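Local structure of Ydr267cp (Saccharomyces cerevisiae, 2HES) at residues G119-T124 / Y183-E188; L167-S172 / F212-G217; V177-D182 / D235-V240; V223-Y228 / G262-V267; N299-L304 / T310-G315. The protein acts as an essential component of the cytosolic iron-sulfur protein assembly machinery, needed for the maturation of extramitochondrial iron-sulfur proteins. One frame throughout, in Å; residues are numbered along the deposited sequence.

Contact 1 (G119-T124 / Y183-E188)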
# COMPACT_ATOMS: atom_id res chain seq x y z
N GLY A 119 -11.10 -4.82 10.54
CA GLY A 119 -11.70 -5.58 9.46
C GLY A 119 -13.08 -5.10 9.04
O GLY A 119 -13.72 -5.72 8.17
N TYR A 120 -13.53 -4.00 9.61
CA TYR A 120 -14.86 -3.51 9.27
C TYR A 120 -14.95 -2.44 8.20
O TYR A 120 -16.02 -2.18 7.69
CB TYR A 120 -15.55 -2.99 10.49
CG TYR A 120 -15.83 -4.01 11.51
CD1 TYR A 120 -16.43 -5.24 11.16
CD2 TYR A 120 -15.54 -3.76 12.84
CE1 TYR A 120 -16.70 -6.20 12.14
CE2 TYR A 120 -15.83 -4.70 13.82
CZ TYR A 120 -16.41 -5.91 13.46
OH TYR A 120 -16.67 -6.84 14.46
N TYR A 121 -13.84 -1.78 7.88
CA TYR A 121 -13.88 -0.67 6.94
C TYR A 121 -12.94 -0.99 5.81
O TYR A 121 -11.86 -1.51 6.03
CB TYR A 121 -13.43 0.62 7.62
CG TYR A 121 -14.36 1.10 8.69
CD1 TYR A 121 -15.72 1.31 8.43
CD2 TYR A 121 -13.87 1.39 9.97
CE1 TYR A 121 -16.58 1.79 9.45
CE2 TYR A 121 -14.71 1.86 10.97
CZ TYR A 121 -16.06 2.05 10.70
OH TYR A 121 -16.89 2.51 11.71
N LEU A 122 -13.43 -0.75 4.61
CA LEU A 122 -12.67 -0.83 3.39
C LEU A 122 -12.67 0.56 2.77
O LEU A 122 -13.73 1.12 2.47
CB LEU A 122 -13.30 -1.87 2.44
CG LEU A 122 -12.64 -1.97 1.07
CD1 LEU A 122 -11.28 -2.56 1.23
CD2 LEU A 122 -13.49 -2.84 0.06
N ALA A 123 -11.48 1.14 2.64
CA ALA A 123 -11.29 2.40 1.92
C ALA A 123 -10.92 2.16 0.47
O ALA A 123 -10.15 1.25 0.16
CB ALA A 123 -10.16 3.19 2.57
N THR A 124 -11.47 2.98 -0.41
CA THR A 124 -11.10 2.91 -1.82
C THR A 124 -10.67 4.31 -2.29
O THR A 124 -11.16 5.33 -1.78
CB THR A 124 -12.22 2.32 -2.71
OG1 THR A 124 -13.31 3.25 -2.85
CG2 THR A 124 -12.70 0.91 -2.18
N TYR A 183 -15.25 10.97 13.82
CA TYR A 183 -15.95 11.12 15.09
C TYR A 183 -17.36 10.59 14.86
O TYR A 183 -18.15 11.23 14.16
CB TYR A 183 -15.94 12.57 15.57
CG TYR A 183 -14.56 12.96 16.05
CD1 TYR A 183 -14.16 12.69 17.37
CD2 TYR A 183 -13.63 13.53 15.18
CE1 TYR A 183 -12.87 13.01 17.80
CE2 TYR A 183 -12.34 13.85 15.61
CZ TYR A 183 -11.98 13.59 16.92
OH TYR A 183 -10.71 13.92 17.34
N ASP A 184 -17.63 9.39 15.37
CA ASP A 184 -18.92 8.72 15.19
C ASP A 184 -19.31 8.65 13.71
O ASP A 184 -20.36 9.17 13.31
CB ASP A 184 -20.02 9.40 16.03
CG ASP A 184 -21.26 8.52 16.24
OD1 ASP A 184 -21.13 7.30 16.53
OD2 ASP A 184 -22.38 9.05 16.13
N ASP A 185 -18.44 8.04 12.91
CA ASP A 185 -18.66 7.82 11.46
C ASP A 185 -18.70 9.09 10.61
O ASP A 185 -18.81 9.00 9.38
CB ASP A 185 -19.90 6.94 11.20
CG ASP A 185 -19.97 5.74 12.13
OD1 ASP A 185 -19.66 4.61 11.67
OD2 ASP A 185 -20.34 5.92 13.33
N ASP A 186 -18.61 10.26 11.25
CA ASP A 186 -18.35 11.50 10.54
C ASP A 186 -16.86 11.52 10.20
O ASP A 186 -16.08 12.02 11.01
CB ASP A 186 -18.66 12.72 11.42
CG ASP A 186 -18.49 14.07 10.68
OD1 ASP A 186 -18.11 14.08 9.49
OD2 ASP A 186 -18.76 15.13 11.31
N TRP A 187 -16.49 11.01 9.02
CA TRP A 187 -15.09 10.99 8.56
C TRP A 187 -14.70 12.33 7.97
O TRP A 187 -15.40 12.85 7.09
CB TRP A 187 -14.88 9.89 7.49
CG TRP A 187 -14.80 8.55 8.07
CD1 TRP A 187 -15.84 7.69 8.30
CD2 TRP A 187 -13.62 7.90 8.55
NE1 TRP A 187 -15.36 6.54 8.91
CE2 TRP A 187 -14.00 6.65 9.07
CE3 TRP A 187 -12.27 8.27 8.61
CZ2 TRP A 187 -13.09 5.76 9.63
CZ3 TRP A 187 -11.36 7.38 9.14
CH2 TRP A 187 -11.78 6.14 9.65
N GLU A 188 -13.58 12.90 8.42
CA GLU A 188 -13.11 14.13 7.81
C GLU A 188 -11.61 14.16 7.78
O GLU A 188 -10.97 13.31 8.40
CB GLU A 188 -13.65 15.35 8.53
CG GLU A 188 -13.37 15.36 10.00
CD GLU A 188 -14.01 16.56 10.66
OE1 GLU A 188 -14.09 17.62 9.99
OE2 GLU A 188 -14.42 16.45 11.83
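Y121 and D185 meet through their polar ends. The Y121 hydroxyl gives a weak hydrogen bond to the D185 carboxylate, with OH 3.5 Å from OD1. The two side chains cross at about a right angle. The phenol ring and the carboxylate are turned 75° apart, and neither lies flat on the other. Y121 holds CG anti to its own carbonyl carbon (chi1 -67°), which sends the ring away from its strand and across to residues 183-188.

The same ring also reaches W187. CE2 of Y121 comes to 4.4 Å from CZ2 of W187. It arrives at the edge of the indole, near the indole plane, and no stack forms between the two rings. W187 meets a second aromatic outside the contact, W161, with the ring planes nearly perpendicular. Y121 packs on W161 as well, and both Y121 and W187 touch I146.

D185 sits in a type I' turn that runs from Y183 to D186. The turn is closed by backbone bonds in both directions, and Y183 N lies 3.1 Å from D186 O. D182 adds a side-chain bond to the D185 amide. The turn links strand 177-183 to strand 186-193, the outermost strand of its sheet. The tip of the turn leans on the second strand of the preceding sheet, as adjacent blades do in a WD40 beta-propeller.

Contact 2 (L167-S172 / F212-G217)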
# COMPACT_ATOMS: atom_id res chain seq x y z
N LEU A 167 -7.39 5.29 11.58
CA LEU A 167 -6.79 6.48 10.97
C LEU A 167 -6.33 6.05 9.58
O LEU A 167 -5.67 4.98 9.43
CB LEU A 167 -5.57 6.85 11.83
CG LEU A 167 -4.90 8.21 11.74
CD1 LEU A 167 -5.90 9.27 12.18
CD2 LEU A 167 -3.64 8.28 12.62
N LEU A 168 -6.59 6.91 8.59
CA LEU A 168 -6.41 6.53 7.19
C LEU A 168 -5.51 7.60 6.58
O LEU A 168 -5.68 8.79 6.88
CB LEU A 168 -7.75 6.57 6.47
CG LEU A 168 -7.70 6.24 4.99
CD1 LEU A 168 -7.27 4.82 4.70
CD2 LEU A 168 -9.07 6.53 4.38
N ALA A 169 -4.55 7.17 5.77
CA ALA A 169 -3.65 8.11 5.01
C ALA A 169 -3.85 7.93 3.50
O ALA A 169 -3.74 6.81 3.00
CB ALA A 169 -2.19 7.84 5.39
N SER A 170 -4.09 9.03 2.78
CA SER A 170 -4.23 8.97 1.32
C SER A 170 -3.12 9.78 0.71
O SER A 170 -2.73 10.80 1.29
CB SER A 170 -5.59 9.51 0.87
OG SER A 170 -5.81 10.82 1.31
N SER A 171 -2.59 9.31 -0.40
CA SER A 171 -1.45 9.97 -1.06
C SER A 171 -1.86 10.33 -2.47
O SER A 171 -2.49 9.52 -3.14
CB SER A 171 -0.25 9.03 -1.11
OG SER A 171 0.23 8.64 0.18
N SER A 172 -1.49 11.52 -2.93
CA SER A 172 -2.13 12.03 -4.16
C SER A 172 -1.16 12.67 -5.13
O SER A 172 -0.03 13.07 -4.80
CB SER A 172 -3.20 13.05 -3.74
OG SER A 172 -3.80 13.79 -4.81
N PHE A 212 1.82 8.87 16.58
CA PHE A 212 1.92 8.36 15.19
C PHE A 212 3.05 8.98 14.39
O PHE A 212 3.41 10.13 14.59
CB PHE A 212 0.62 8.66 14.41
CG PHE A 212 -0.64 8.48 15.21
CD1 PHE A 212 -0.98 7.23 15.76
CD2 PHE A 212 -1.48 9.57 15.43
CE1 PHE A 212 -2.14 7.08 16.50
CE2 PHE A 212 -2.68 9.42 16.18
CZ PHE A 212 -2.98 8.17 16.72
N ARG A 213 3.59 8.19 13.46
CA ARG A 213 4.44 8.76 12.39
C ARG A 213 4.09 8.06 11.09
O ARG A 213 3.40 7.02 11.10
CB ARG A 213 5.94 8.55 12.66
CG ARG A 213 6.41 9.27 13.91
CD ARG A 213 7.95 9.29 13.93
NE ARG A 213 8.49 7.93 14.05
CZ ARG A 213 9.79 7.65 14.10
NH1 ARG A 213 10.70 8.64 14.03
NH2 ARG A 213 10.19 6.40 14.23
N LEU A 214 4.53 8.64 9.98
CA LEU A 214 4.19 8.06 8.67
C LEU A 214 5.37 8.30 7.73
O LEU A 214 5.98 9.38 7.83
CB LEU A 214 2.96 8.80 8.11
CG LEU A 214 2.44 8.41 6.75
CD1 LEU A 214 1.22 7.53 6.97
CD2 LEU A 214 2.09 9.64 5.88
N CYS A 215 5.70 7.34 6.85
CA CYS A 215 6.67 7.67 5.78
C CYS A 215 5.97 7.70 4.44
O CYS A 215 4.92 7.04 4.23
CB CYS A 215 7.84 6.69 5.75
SG CYS A 215 7.36 4.95 5.36
N SER A 216 6.49 8.50 3.54
CA SER A 216 5.84 8.65 2.21
C SER A 216 6.91 8.77 1.12
O SER A 216 8.00 9.30 1.35
CB SER A 216 4.94 9.90 2.15
OG SER A 216 5.71 11.08 2.46
N GLY A 217 6.58 8.30 -0.08
CA GLY A 217 7.56 8.27 -1.17
C GLY A 217 7.01 8.97 -2.37
O GLY A 217 5.83 8.85 -2.65
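L167 lays a methyl group on the ring of F212. CB of L167 leaves the backbone in the direction of residues 212-217. CG stands anti to the backbone N (chi1 -163°), and there the chain forks. CD1 turns back within its own sheet and meets CG2 of I179 at 3.6 Å. CD2 goes forward and sits over the centre of the F212 ring, 3.8 Å from the centroid and 13° off the ring normal. This is a CH-pi contact to one face. The nearest ring atom to L167 CD2 is F212 CD2, also at 3.8 Å.

The segments lie on the second strands of adjacent blades in the WD40 beta-propeller, with F212 just ahead of its strand. Each belongs to its own four-stranded sheet, and no hydrogen bond passes between them.

F212 also meets H162 edge-to-face and touches the ring of Y228. With an alanine in place of F212, the L167 methyl would probably lose its aromatic face, and a gap would be likely to open beside H162 and Y228. Deeper along the strands the contact is purely aliphatic. L214 CD1 touches A169 CB at 3.8 Å, and S203 and F205 of strand 200-205 press on A169 too.

Contact 3 (V177-D182 / D235-V240)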
# COMPACT_ATOMS: atom_id res chain seq x y z
N VAL A 177 -0.16 14.22 1.29
CA VAL A 177 -0.80 13.11 2.00
C VAL A 177 -1.89 13.76 2.89
O VAL A 177 -1.64 14.79 3.52
CB VAL A 177 0.22 12.35 2.89
CG1 VAL A 177 -0.53 11.32 3.77
CG2 VAL A 177 1.28 11.68 2.03
N ARG A 178 -3.09 13.15 2.94
CA ARG A 178 -4.13 13.60 3.85
C ARG A 178 -4.38 12.51 4.87
O ARG A 178 -4.33 11.31 4.55
CB ARG A 178 -5.43 13.98 3.13
CG ARG A 178 -5.29 15.36 2.48
CD ARG A 178 -6.59 15.80 1.84
NE ARG A 178 -6.40 17.09 1.22
CZ ARG A 178 -6.83 18.25 1.68
NH1 ARG A 178 -7.53 18.34 2.81
NH2 ARG A 178 -6.51 19.34 0.97
N ILE A 179 -4.66 12.94 6.09
CA ILE A 179 -4.98 12.01 7.19
C ILE A 179 -6.44 12.18 7.48
O ILE A 179 -6.93 13.32 7.60
CB ILE A 179 -4.11 12.35 8.48
CG1 ILE A 179 -2.60 12.39 8.21
CG2 ILE A 179 -4.46 11.35 9.64
CD1 ILE A 179 -2.06 11.08 7.67
N TRP A 180 -7.15 11.06 7.65
CA TRP A 180 -8.58 11.09 7.83
C TRP A 180 -8.91 10.31 9.09
O TRP A 180 -8.30 9.26 9.35
CB TRP A 180 -9.25 10.38 6.66
CG TRP A 180 -8.81 10.90 5.34
CD1 TRP A 180 -7.75 10.43 4.62
CD2 TRP A 180 -9.46 11.88 4.51
NE1 TRP A 180 -7.66 11.11 3.41
CE2 TRP A 180 -8.70 12.00 3.32
CE3 TRP A 180 -10.60 12.72 4.67
CZ2 TRP A 180 -9.03 12.91 2.28
CZ3 TRP A 180 -10.91 13.64 3.66
CH2 TRP A 180 -10.12 13.71 2.46
N LYS A 181 -9.89 10.82 9.83
CA LYS A 181 -10.25 10.24 11.13
C LYS A 181 -11.76 10.40 11.28
O LYS A 181 -12.29 11.33 10.71
CB LYS A 181 -9.61 11.11 12.20
CG LYS A 181 -9.95 10.72 13.59
CD LYS A 181 -9.04 11.48 14.52
CE LYS A 181 -9.34 11.06 15.96
NZ LYS A 181 -8.27 11.40 16.91
N ASP A 182 -12.43 9.53 12.05
CA ASP A 182 -13.86 9.76 12.27
C ASP A 182 -14.17 10.20 13.69
O ASP A 182 -13.43 9.86 14.64
CB ASP A 182 -14.68 8.54 11.93
CG ASP A 182 -14.78 7.57 13.08
OD1 ASP A 182 -13.82 6.80 13.29
OD2 ASP A 182 -15.81 7.59 13.78
N ASP A 235 -9.50 20.31 16.95
CA ASP A 235 -9.54 18.86 16.89
C ASP A 235 -8.93 18.35 15.57
O ASP A 235 -9.16 17.23 15.15
CB ASP A 235 -10.97 18.36 17.07
CG ASP A 235 -11.03 17.00 17.72
OD1 ASP A 235 -9.96 16.39 17.91
OD2 ASP A 235 -12.16 16.53 18.02
N GLN A 236 -8.16 19.21 14.93
CA GLN A 236 -7.37 18.86 13.77
C GLN A 236 -6.04 18.38 14.30
O GLN A 236 -5.71 18.65 15.46
CB GLN A 236 -7.13 20.11 12.96
CG GLN A 236 -8.39 20.62 12.23
CD GLN A 236 -8.58 19.86 10.93
OE1 GLN A 236 -9.51 19.10 10.82
NE2 GLN A 236 -7.65 20.01 9.98
N GLN A 237 -5.27 17.71 13.45
CA GLN A 237 -3.97 17.17 13.89
C GLN A 237 -2.84 18.00 13.32
O GLN A 237 -2.84 18.30 12.13
CB GLN A 237 -3.79 15.73 13.42
CG GLN A 237 -4.79 14.74 14.07
CD GLN A 237 -4.53 13.29 13.72
OE1 GLN A 237 -3.72 12.98 12.84
NE2 GLN A 237 -5.24 12.36 14.42
N GLU A 238 -1.88 18.32 14.17
CA GLU A 238 -0.68 19.02 13.75
C GLU A 238 0.37 17.98 13.42
O GLU A 238 0.65 17.10 14.21
CB GLU A 238 -0.19 19.95 14.84
CG GLU A 238 -1.29 20.90 15.32
CD GLU A 238 -0.78 22.09 16.10
OE1 GLU A 238 0.46 22.23 16.31
OE2 GLU A 238 -1.64 22.90 16.52
N TRP A 239 0.95 18.09 12.23
CA TRP A 239 1.92 17.12 11.76
C TRP A 239 3.08 17.90 11.08
O TRP A 239 2.82 18.96 10.44
CB TRP A 239 1.14 16.17 10.81
CG TRP A 239 1.62 14.85 10.76
CD1 TRP A 239 2.86 14.54 10.35
CD2 TRP A 239 0.96 13.58 11.07
NE1 TRP A 239 3.05 13.20 10.39
CE2 TRP A 239 1.92 12.57 10.82
CE3 TRP A 239 -0.32 13.18 11.55
CZ2 TRP A 239 1.68 11.22 10.99
CZ3 TRP A 239 -0.56 11.80 11.72
CH2 TRP A 239 0.46 10.85 11.45
N VAL A 240 4.34 17.46 11.25
CA VAL A 240 5.49 18.09 10.54
C VAL A 240 6.32 17.00 9.88
O VAL A 240 6.23 15.87 10.29
CB VAL A 240 6.42 18.92 11.46
CG1 VAL A 240 5.62 20.11 12.03
CG2 VAL A 240 7.16 18.02 12.54
O HOH W 1 -7.13 13.55 16.68
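I179 and K181 meet Q237 and W239 in a partly buried contact between blades, far out in the propeller. It joins the third strand of one four-stranded sheet to the outermost strand of the next. No direct hydrogen bond crosses it. The axes of strands 177-182 and 237-240 come no closer than 10.0 Å, and the strands run roughly antiparallel at 152°. Side chains alone span the distance.

The apolar part is I179 on W239. CG1 of I179 stands anti to the carbonyl carbon (chi1 -54°) and meets CZ3 of W239 at 4.1 Å. The placement of the W239 ring is somewhat doubtful, because its NE1 crowds the backbone of strand 223-231. The other branch of I179, CG2, lies 3.7 Å from the amide oxygen OE1 of Q237. I179 crosses both partners at about a right angle. Q237 OE1 is buried here and has no polar partner in the model.

K181 reaches over with its chain extended. Its CD lies 3.9 Å from NE2 of Q237, and the two side chains cross almost squarely. A water accepts a bond from Q237 NE2 at 3.2 Å. Its link to K181 NZ is too short to be trusted, and the water bridge is doubtful.

Strand 177-183 lies between strands 167-172 and 186-193 of its sheet. Q237 touches L167 of the first, and W239 touches L193 of the second. Q237 also packs against Y228 and D231 of strand 223-231, the neighbour of its own strand.

Contact 4 (V223-Y228 / G262-V267)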
# COMPACT_ATOMS: atom_id res chain seq x y z
N VAL A 223 11.98 10.17 0.26
CA VAL A 223 11.08 9.52 1.26
C VAL A 223 11.08 10.43 2.45
O VAL A 223 12.18 10.75 2.95
CB VAL A 223 11.61 8.15 1.68
CG1 VAL A 223 10.61 7.52 2.65
CG2 VAL A 223 11.71 7.29 0.42
N ARG A 224 9.90 10.93 2.83
CA ARG A 224 9.77 11.81 4.05
C ARG A 224 9.26 11.00 5.22
O ARG A 224 8.46 10.06 5.04
CB ARG A 224 8.79 12.95 3.76
CG ARG A 224 9.36 14.05 2.81
CD ARG A 224 8.40 15.25 2.53
NE ARG A 224 9.23 16.27 1.83
CZ ARG A 224 9.44 17.53 2.26
NH1 ARG A 224 8.85 17.97 3.34
NH2 ARG A 224 10.24 18.33 1.55
N VAL A 225 9.65 11.39 6.43
CA VAL A 225 9.07 10.81 7.63
C VAL A 225 8.36 11.98 8.31
O VAL A 225 8.96 13.04 8.55
CB VAL A 225 10.12 10.20 8.52
CG1 VAL A 225 9.56 9.76 9.84
CG2 VAL A 225 10.78 9.03 7.81
N TRP A 226 7.07 11.78 8.58
CA TRP A 226 6.22 12.79 9.14
C TRP A 226 5.90 12.36 10.56
O TRP A 226 5.64 11.17 10.80
CB TRP A 226 4.92 12.83 8.34
CG TRP A 226 5.09 13.06 6.88
CD1 TRP A 226 5.24 12.09 5.88
CD2 TRP A 226 5.02 14.33 6.20
NE1 TRP A 226 5.32 12.72 4.64
CE2 TRP A 226 5.16 14.08 4.81
CE3 TRP A 226 4.85 15.67 6.63
CZ2 TRP A 226 5.16 15.12 3.85
CZ3 TRP A 226 4.86 16.71 5.65
CH2 TRP A 226 5.01 16.42 4.30
N LYS A 227 5.74 13.33 11.44
CA LYS A 227 5.49 13.06 12.85
C LYS A 227 4.29 13.85 13.35
O LYS A 227 4.20 15.06 13.15
CB LYS A 227 6.67 13.56 13.64
CG LYS A 227 6.45 13.52 15.18
CD LYS A 227 7.77 14.00 15.89
CE LYS A 227 8.94 13.14 15.78
NZ LYS A 227 9.98 14.10 16.40
N TYR A 228 3.37 13.15 14.02
CA TYR A 228 2.24 13.81 14.66
C TYR A 228 2.70 14.61 15.91
O TYR A 228 3.51 14.13 16.69
CB TYR A 228 1.26 12.72 15.08
CG TYR A 228 0.15 13.12 15.99
CD1 TYR A 228 -0.89 13.91 15.54
CD2 TYR A 228 0.08 12.62 17.30
CE1 TYR A 228 -1.96 14.24 16.35
CE2 TYR A 228 -1.02 12.92 18.11
CZ TYR A 228 -2.02 13.74 17.63
OH TYR A 228 -3.08 14.09 18.44
N GLY A 262 10.79 -1.95 12.51
CA GLY A 262 11.24 -0.57 12.60
C GLY A 262 11.89 -0.05 11.33
O GLY A 262 12.22 1.14 11.25
N LEU A 263 12.09 -0.93 10.34
CA LEU A 263 12.88 -0.55 9.17
C LEU A 263 11.97 -0.08 8.05
O LEU A 263 10.91 -0.68 7.82
CB LEU A 263 13.70 -1.75 8.64
CG LEU A 263 14.75 -2.41 9.55
CD1 LEU A 263 15.44 -3.55 8.80
CD2 LEU A 263 15.77 -1.41 10.12
N ILE A 264 12.42 0.92 7.30
CA ILE A 264 11.67 1.38 6.12
C ILE A 264 12.34 0.75 4.88
O ILE A 264 13.57 0.69 4.80
CB ILE A 264 11.69 2.95 5.99
CG1 ILE A 264 10.89 3.58 7.12
CG2 ILE A 264 11.13 3.42 4.61
CD1 ILE A 264 11.00 5.11 7.14
N ALA A 265 11.53 0.30 3.94
CA ALA A 265 11.99 -0.08 2.59
C ALA A 265 11.41 0.85 1.54
O ALA A 265 10.24 1.28 1.64
CB ALA A 265 11.58 -1.54 2.31
N SER A 266 12.21 1.20 0.52
CA SER A 266 11.70 1.96 -0.61
C SER A 266 12.09 1.31 -1.95
O SER A 266 13.12 0.62 -2.03
CB SER A 266 12.19 3.41 -0.58
OG SER A 266 13.62 3.49 -0.72
N VAL A 267 11.25 1.50 -2.94
CA VAL A 267 11.57 1.09 -4.31
C VAL A 267 11.23 2.14 -5.33
O VAL A 267 10.23 2.87 -5.20
CB VAL A 267 10.90 -0.29 -4.70
CG1 VAL A 267 11.39 -1.38 -3.81
CG2 VAL A 267 9.35 -0.18 -4.73
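V225 and I264 make the aliphatic part of this buried contact. CG2 of V225 touches CD1 of I264 at 4.0 Å, and the side chains approach at a slant. I264 has CG1 anti to the carbonyl carbon (chi1 -68°), and its chain is extended beyond that point (chi2 174°), which puts CD1 at the far end of the reach. V223 makes the second apolar touch. Its CG2 lies 4.0 Å from CB of S266, so the valine meets the methylene of the serine.

The two segments belong to successive blades of the WD40 propeller. V223-Y228 lies on the third strand of one sheet, and I264 and S266 lie on the second strand of the next. L245 also packs on both V223 and V225. A bound calcium ion lies about 8 Å from the V223 side chain.

Hydrogen bonds do not cross the contact. The polar ends of S266 and W226 bond within their own blades. S266 OG sits between its backbone N and carbonyl carbon (chi1 64°) and bonds to Y276 OH and H249 NE2. W226 NE1 bonds to S216 OG in the other blade, and S216 OG bonds H196 NE2 in turn. That His-Ser-Trp chain is a familiar feature of WD40 repeats. The serine-histidine pair recurs at S266, with Y276 taking part where a tryptophan is usual. Backbone bonds tie V225 to A243 and W226 to L214.

Contact 5 (N299-L304 / T310-G315)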
# COMPACT_ATOMS: atom_id res chain seq x y z
N ASN A 299 7.49 -1.41 -8.67
CA ASN A 299 6.28 -0.65 -8.35
C ASN A 299 5.82 -0.81 -6.92
O ASN A 299 5.04 0.03 -6.41
CB ASN A 299 5.13 -1.11 -9.26
CG ASN A 299 5.42 -0.85 -10.71
OD1 ASN A 299 5.67 0.29 -11.11
ND2 ASN A 299 5.40 -1.91 -11.51
N VAL A 300 6.22 -1.91 -6.31
CA VAL A 300 5.65 -2.33 -5.01
C VAL A 300 6.64 -3.10 -4.16
O VAL A 300 7.46 -3.87 -4.68
CB VAL A 300 4.25 -3.08 -5.16
CG1 VAL A 300 4.36 -4.35 -6.00
CG2 VAL A 300 3.68 -3.40 -3.82
N VAL A 301 6.58 -2.86 -2.84
CA VAL A 301 7.42 -3.55 -1.88
C VAL A 301 6.65 -3.81 -0.60
O VAL A 301 5.90 -2.95 -0.16
CB VAL A 301 8.72 -2.73 -1.56
CG1 VAL A 301 8.38 -1.35 -0.93
CG2 VAL A 301 9.67 -3.53 -0.69
N LYS A 302 6.84 -5.00 -0.01
CA LYS A 302 6.22 -5.36 1.27
C LYS A 302 7.18 -6.14 2.16
O LYS A 302 7.97 -6.92 1.66
CB LYS A 302 4.97 -6.22 1.02
CG LYS A 302 3.76 -5.50 0.41
CD LYS A 302 3.22 -4.43 1.36
CE LYS A 302 1.71 -4.26 1.24
NZ LYS A 302 1.17 -3.96 -0.10
N TRP A 303 7.04 -5.99 3.47
CA TRP A 303 7.78 -6.75 4.46
C TRP A 303 6.90 -7.92 4.82
O TRP A 303 5.72 -7.71 5.17
CB TRP A 303 7.95 -5.95 5.73
CG TRP A 303 8.89 -4.81 5.65
CD1 TRP A 303 8.58 -3.48 5.56
CD2 TRP A 303 10.32 -4.88 5.71
NE1 TRP A 303 9.72 -2.73 5.55
CE2 TRP A 303 10.80 -3.56 5.64
CE3 TRP A 303 11.24 -5.94 5.82
CZ2 TRP A 303 12.16 -3.25 5.66
CZ3 TRP A 303 12.58 -5.64 5.84
CH2 TRP A 303 13.04 -4.31 5.77
N LEU A 304 7.46 -9.13 4.78
CA LEU A 304 6.64 -10.34 4.96
C LEU A 304 6.88 -11.00 6.31
O LEU A 304 7.99 -10.94 6.85
CB LEU A 304 6.87 -11.33 3.80
CG LEU A 304 5.99 -11.28 2.53
CD1 LEU A 304 5.53 -9.87 2.08
CD2 LEU A 304 6.63 -12.02 1.37
N THR A 310 11.60 -12.16 9.05
CA THR A 310 10.93 -11.28 8.07
C THR A 310 11.78 -10.99 6.81
O THR A 310 13.00 -10.80 6.90
CB THR A 310 10.25 -10.02 8.76
OG1 THR A 310 10.48 -8.81 8.00
CG2 THR A 310 10.68 -9.83 10.23
N ILE A 311 11.13 -11.03 5.64
CA ILE A 311 11.77 -10.89 4.31
C ILE A 311 11.10 -9.79 3.45
O ILE A 311 10.10 -9.22 3.85
CB ILE A 311 11.81 -12.24 3.53
CG1 ILE A 311 10.42 -12.73 3.16
CG2 ILE A 311 12.56 -13.33 4.32
CD1 ILE A 311 10.11 -12.57 1.70
N LEU A 312 11.66 -9.50 2.28
CA LEU A 312 11.08 -8.46 1.43
C LEU A 312 10.54 -9.04 0.15
O LEU A 312 11.16 -9.89 -0.49
CB LEU A 312 12.11 -7.34 1.12
CG LEU A 312 12.46 -6.44 2.31
CD1 LEU A 312 13.92 -5.98 2.33
CD2 LEU A 312 11.50 -5.26 2.32
N ALA A 313 9.37 -8.58 -0.26
CA ALA A 313 8.91 -8.87 -1.61
C ALA A 313 8.88 -7.61 -2.45
O ALA A 313 8.43 -6.55 -1.96
CB ALA A 313 7.54 -9.52 -1.57
N THR A 314 9.33 -7.72 -3.71
CA THR A 314 9.25 -6.63 -4.65
C THR A 314 8.54 -7.07 -5.90
O THR A 314 8.78 -8.20 -6.39
CB THR A 314 10.66 -6.07 -5.05
OG1 THR A 314 11.49 -7.14 -5.53
CG2 THR A 314 11.33 -5.43 -3.89
N GLY A 315 7.71 -6.18 -6.43
CA GLY A 315 6.98 -6.37 -7.69
C GLY A 315 7.30 -5.35 -8.77
O GLY A 315 7.20 -4.13 -8.56
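N299 and V300 both turn their amides to one carbonyl, that of G315. This is a classic beta bulge. The N299 N bond to G315 O is short and straight, at 2.7 Å and 168°. The V300 N bond to the same oxygen is longer and more bent, at 3.3 Å and 140°. V300 with G315, at the bulge, is a hydrogen-bonded pair. Beyond it K302 with A313 is another, and V301-T314 and W303-L312 are non-hydrogen-bonded.

V301, W303, L312 and T314 share a face of the sheet. CD2 of L312 stands over the six-membered ring of W303, 3.5 Å from its centroid. W303 and L312 both hold CG anti to the carbonyl carbon (chi1 -71° in each) and lie side by side, pointing the same way. W303 NE1 bonds to A257 O. A serine in place of W303 would probably leave that carbonyl without its donor and L312 without its aromatic cover. Near the hairpin loop L304 CD2 meets I311 CD1 at 3.5 Å and packs on A313 CB.

The hairpin supplies two neighbouring strands of the last WD40 blade, with 298-303 at its edge. Strand 5-11 is the far edge, the "Velcro" closure typical of beta-propellers.

Contacts 1 to 4 each bridge two adjacent blades, whereas contact 5 lies within one blade. Only contact 5 is therefore built on backbone hydrogen bonds. Contacts 2 and 4 are buried and apolar. Contacts 1 and 3 are partly buried and lie further out, where carboxylate, amide and lysine groups join the aromatic and aliphatic ones. Contacts 1, 2 and 3 all use the blade running from strand 156-161 to strand 186-193. Contacts 2, 3 and 4 all reach the next, from strand 200-205 to strand 237-244. Y183 OH of contact 1 lies 2.6 Å from D235 OD1 of contact 3. Contact 4 touches contact 5 through A265 and L312. Contacts 1 and 5 lie on opposite sides of the propeller.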